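Long-range contacts in acylneuraminate lyase (Mycoplasma synoviae, PDB 4N4P), which belongs to the dihydrodipicolinate synthetase family and folds as a TIM barrel, four chains of which make up the assembly: residues 40-45 against 214-219; 209-214 against 243-248. All coordinates share one frame; numbering follows the deposited sequence.

Contact 1 of 2, residues 40-45 against 214-219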
# COMPACT_ATOMS: atom_id res chain seq x y z
N GLN A 40 26.69 21.95 18.72
CA GLN A 40 25.82 20.78 18.92
C GLN A 40 26.51 19.68 19.73
O GLN A 40 25.85 18.81 20.32
CB GLN A 40 25.29 20.25 17.59
CG GLN A 40 24.48 21.31 16.84
CD GLN A 40 23.23 21.67 17.57
OE1 GLN A 40 22.45 20.79 17.98
NE2 GLN A 40 23.01 22.97 17.78
N LYS A 41 27.85 19.70 19.74
CA LYS A 41 28.63 18.70 20.49
C LYS A 41 28.31 17.27 20.07
O LYS A 41 28.10 16.40 20.93
CB LYS A 41 28.42 18.87 22.01
CG LYS A 41 28.75 20.26 22.56
CD LYS A 41 30.19 20.36 23.05
CE LYS A 41 30.51 21.76 23.61
NZ LYS A 41 29.75 22.06 24.87
N VAL A 42 28.26 17.04 18.76
CA VAL A 42 27.87 15.73 18.24
C VAL A 42 29.03 14.73 18.37
O VAL A 42 30.20 15.11 18.56
CB VAL A 42 27.43 15.82 16.74
CG1 VAL A 42 26.24 16.76 16.62
CG2 VAL A 42 28.59 16.32 15.85
N ASP A 43 28.70 13.45 18.25
CA ASP A 43 29.70 12.40 18.31
C ASP A 43 30.31 12.11 16.95
O ASP A 43 31.41 11.56 16.85
CB ASP A 43 29.05 11.16 18.91
CG ASP A 43 28.48 11.44 20.27
OD1 ASP A 43 29.30 11.54 21.20
OD2 ASP A 43 27.23 11.61 20.41
N GLY A 44 29.58 12.46 15.89
CA GLY A 44 30.06 12.22 14.55
C GLY A 44 29.22 13.00 13.56
O GLY A 44 28.20 13.60 13.94
N ILE A 45 29.63 12.96 12.29
CA ILE A 45 28.88 13.64 11.23
C ILE A 45 28.73 12.68 10.07
O ILE A 45 29.69 11.99 9.69
CB ILE A 45 29.61 14.94 10.74
CG1 ILE A 45 29.84 15.88 11.91
CG2 ILE A 45 28.75 15.67 9.68
CD1 ILE A 45 30.85 17.01 11.61
N VAL A 214 20.35 20.44 14.59
CA VAL A 214 20.07 21.63 15.39
C VAL A 214 19.48 21.30 16.78
O VAL A 214 19.33 22.19 17.62
CB VAL A 214 19.17 22.67 14.63
CG1 VAL A 214 19.85 23.10 13.33
CG2 VAL A 214 17.76 22.08 14.36
N ASN A 215 19.20 20.02 17.02
CA ASN A 215 18.68 19.62 18.32
C ASN A 215 19.37 18.41 18.92
O ASN A 215 18.71 17.53 19.51
CB ASN A 215 17.16 19.42 18.30
CG ASN A 215 16.56 19.53 19.68
OD1 ASN A 215 17.26 19.87 20.66
ND2 ASN A 215 15.25 19.27 19.79
N ALA A 216 20.70 18.38 18.80
CA ALA A 216 21.47 17.33 19.47
C ALA A 216 21.21 17.35 20.97
O ALA A 216 21.20 16.31 21.60
CB ALA A 216 23.00 17.48 19.18
N LYS A 217 20.99 18.54 21.55
CA LYS A 217 20.74 18.63 22.98
C LYS A 217 19.48 17.82 23.38
O LYS A 217 19.50 17.06 24.37
CB LYS A 217 20.59 20.08 23.44
CG LYS A 217 20.40 20.23 24.95
CD LYS A 217 20.56 21.68 25.39
CE LYS A 217 19.25 22.41 25.37
NZ LYS A 217 19.37 23.69 26.14
N GLY A 218 18.41 17.99 22.62
CA GLY A 218 17.10 17.37 22.89
C GLY A 218 17.18 15.87 22.69
O GLY A 218 16.60 15.10 23.46
N ALA A 219 17.97 15.45 21.71
CA ALA A 219 18.16 14.00 21.45
C ALA A 219 19.04 13.35 22.52
O ALA A 219 18.72 12.25 23.04
CB ALA A 219 18.74 13.78 20.04
O HOH W 1 21.54 21.08 20.48
O HOH W 2 20.47 24.16 18.86
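Q40 reaches from the segment between helix 26-39 and strand 44-47 to the first turn of helix 212-227, meeting V214 and A216. Its CB packs against CB of A216 at 3.9 Å. With CG set beside the backbone N (chi1 -59°) and the chain bent at chi2 (-65°), the amide folds over the helix backbone, where CD lies 3.8 Å from CA of V214. OE1 then accepts a hydrogen bond from N of A216 (3.1 Å, N-H...O 154°), the donor almost in line with the side-chain C=O bond. The same oxygen takes a second bond, 2.7 Å long, from water 1, which itself accepts from N of K217. On the other arm of the amide, NE2 donates to water 2, and this water donates to O of V214 (2.6 Å). Both ends of the amide are thus engaged, and its orientation is fixed by one direct and two water-mediated links. A216 points its methyl group back at the 40-45 segment, with CB 3.3 Å from O of Q40 and a looser touch on CG1 of V42. Along the 214-219 segment, OD1 of N215 accepts from N of G218 in an Asx motif, the donor standing above the carbonyl plane. The contact joins the approach to strand 44-47 to the start of the helix after strand 206-209; strand 9-12 lies between, its L10 bonded to D43 and G44 and packed on A216. N of K217, which has no bond to the turn before, is therefore met by water 1, and N of A216 by the side-chain amide oxygen of Q40.

Contact 2 of 2, residues 209-214 against 243-248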
# COMPACT_ATOMS: atom_id res chain seq x y z
N GLY A 209 20.72 11.17 11.81
CA GLY A 209 19.45 11.84 11.52
C GLY A 209 19.57 13.30 11.19
O GLY A 209 20.45 13.99 11.67
N SER A 210 18.64 13.76 10.34
CA SER A 210 18.60 15.15 9.92
C SER A 210 18.36 16.07 11.11
O SER A 210 18.89 17.18 11.17
CB SER A 210 17.46 15.33 8.91
OG SER A 210 16.20 15.01 9.51
N THR A 211 17.53 15.63 12.06
CA THR A 211 17.06 16.55 13.11
C THR A 211 18.13 16.85 14.17
O THR A 211 18.02 17.82 14.91
CB THR A 211 15.76 16.05 13.81
OG1 THR A 211 16.04 14.87 14.56
CG2 THR A 211 14.66 15.75 12.77
N TYR A 212 19.19 16.04 14.21
CA TYR A 212 20.26 16.27 15.19
C TYR A 212 21.17 17.41 14.75
O TYR A 212 22.02 17.84 15.53
CB TYR A 212 21.11 15.00 15.43
CG TYR A 212 20.27 13.76 15.63
CD1 TYR A 212 19.19 13.76 16.54
CD2 TYR A 212 20.54 12.59 14.91
CE1 TYR A 212 18.39 12.61 16.73
CE2 TYR A 212 19.74 11.43 15.09
CZ TYR A 212 18.66 11.47 15.98
OH TYR A 212 17.88 10.34 16.15
N ASN A 213 20.99 17.90 13.52
CA ASN A 213 21.73 19.09 13.07
C ASN A 213 21.54 20.28 14.01
O ASN A 213 22.46 21.08 14.18
CB ASN A 213 21.32 19.52 11.64
CG ASN A 213 22.01 18.71 10.54
OD1 ASN A 213 21.39 17.83 9.89
ND2 ASN A 213 23.26 19.04 10.28
N VAL A 214 20.35 20.44 14.59
CA VAL A 214 20.07 21.63 15.39
C VAL A 214 19.48 21.30 16.78
O VAL A 214 19.33 22.19 17.62
CB VAL A 214 19.17 22.67 14.63
CG1 VAL A 214 19.85 23.10 13.33
CG2 VAL A 214 17.76 22.08 14.36
N ASP A 243 7.33 16.41 18.98
CA ASP A 243 6.63 17.68 18.74
C ASP A 243 7.54 18.55 17.88
O ASP A 243 7.11 19.15 16.89
CB ASP A 243 6.33 18.42 20.05
CG ASP A 243 5.15 17.84 20.81
OD1 ASP A 243 4.41 16.98 20.30
OD2 ASP A 243 4.96 18.28 21.94
N TYR A 244 8.81 18.61 18.29
CA TYR A 244 9.83 19.40 17.59
C TYR A 244 9.98 18.95 16.14
O TYR A 244 9.98 19.78 15.24
CB TYR A 244 11.18 19.31 18.32
CG TYR A 244 12.42 19.39 17.45
CD1 TYR A 244 12.79 20.59 16.81
CD2 TYR A 244 13.25 18.25 17.29
CE1 TYR A 244 13.95 20.65 16.00
CE2 TYR A 244 14.41 18.30 16.52
CZ TYR A 244 14.76 19.50 15.87
OH TYR A 244 15.90 19.55 15.10
N VAL A 245 10.11 17.64 15.93
CA VAL A 245 10.28 17.15 14.56
C VAL A 245 9.11 17.55 13.67
O VAL A 245 9.31 18.09 12.58
CB VAL A 245 10.51 15.63 14.50
CG1 VAL A 245 10.71 15.19 13.05
CG2 VAL A 245 11.76 15.23 15.36
N LEU A 246 7.88 17.32 14.14
CA LEU A 246 6.69 17.68 13.36
C LEU A 246 6.60 19.21 13.11
O LEU A 246 6.24 19.65 11.99
CB LEU A 246 5.43 17.16 14.07
CG LEU A 246 5.34 15.63 14.02
CD1 LEU A 246 4.07 15.11 14.69
CD2 LEU A 246 5.43 15.14 12.58
N ASP A 247 6.95 19.99 14.12
CA ASP A 247 6.95 21.46 13.96
C ASP A 247 8.01 21.85 12.95
O ASP A 247 7.77 22.70 12.06
CB ASP A 247 7.18 22.18 15.32
CG ASP A 247 5.90 22.39 16.11
OD1 ASP A 247 4.80 22.28 15.55
OD2 ASP A 247 6.00 22.74 17.29
N LEU A 248 9.20 21.25 13.06
CA LEU A 248 10.32 21.56 12.16
C LEU A 248 9.94 21.36 10.69
O LEU A 248 10.21 22.22 9.84
CB LEU A 248 11.53 20.69 12.50
CG LEU A 248 12.77 20.86 11.63
CD1 LEU A 248 13.37 22.26 11.81
CD2 LEU A 248 13.80 19.77 11.98
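A buried contact of mixed character, one hydrogen bond set among methyl groups, joins the loop after strand 206-209 and the start of helix 212-227 to the last turns of helix 231-248. The hydroxyl OH of Y244 donates to O of T211 at 2.7 Å, in the plane of the T211 carbonyl and on a lone pair of its oxygen (C=O...O angle 128°). The acceptor lies at the edge of the tyrosine ring, in its plane. CG2 of V214 approaches the same edge, 3.2 Å from OH of Y244, while CB of T211 comes in obliquely at 3.8 Å from CE2 of Y244. In a TIM barrel this loop sits at the C-terminal end of the eighth strand, and here a helix from beyond the barrel's last strand packs against it. T211 presents CG2, lying beside its backbone N, to CG2 of V245 at 3.9 Å, the two side chains crossing at about a right angle; CD2 of L248 touches CG2 of T211 from farther along the helix (4.2 Å). OG1 of T211 is hydrogen-bonded to D193 and to Y241, whose ring meets that of Y244 edge-to-face.

In the fold
The two contacts lie 11 Å apart, centre to centre, and share V214 at the start of helix 212-227. Along the chain their segments alternate: 40-45, then 209-214 running directly into 214-219, then 243-248. Contact 1 ties this helix to the loop entering strand 44-47, and contact 2 ties its start to helix 231-248, so the helix is held between an early and a late part of the chain. They also touch directly, CG of Q40 lying 3.3 Å from O of N213 and ND2 of N215 3.4 Å from CD2 of Y244. Through helix 212-227, the approach to strand 44-47, the end of strand 206-209 and helix 231-248 are brought together at the closure of the barrel.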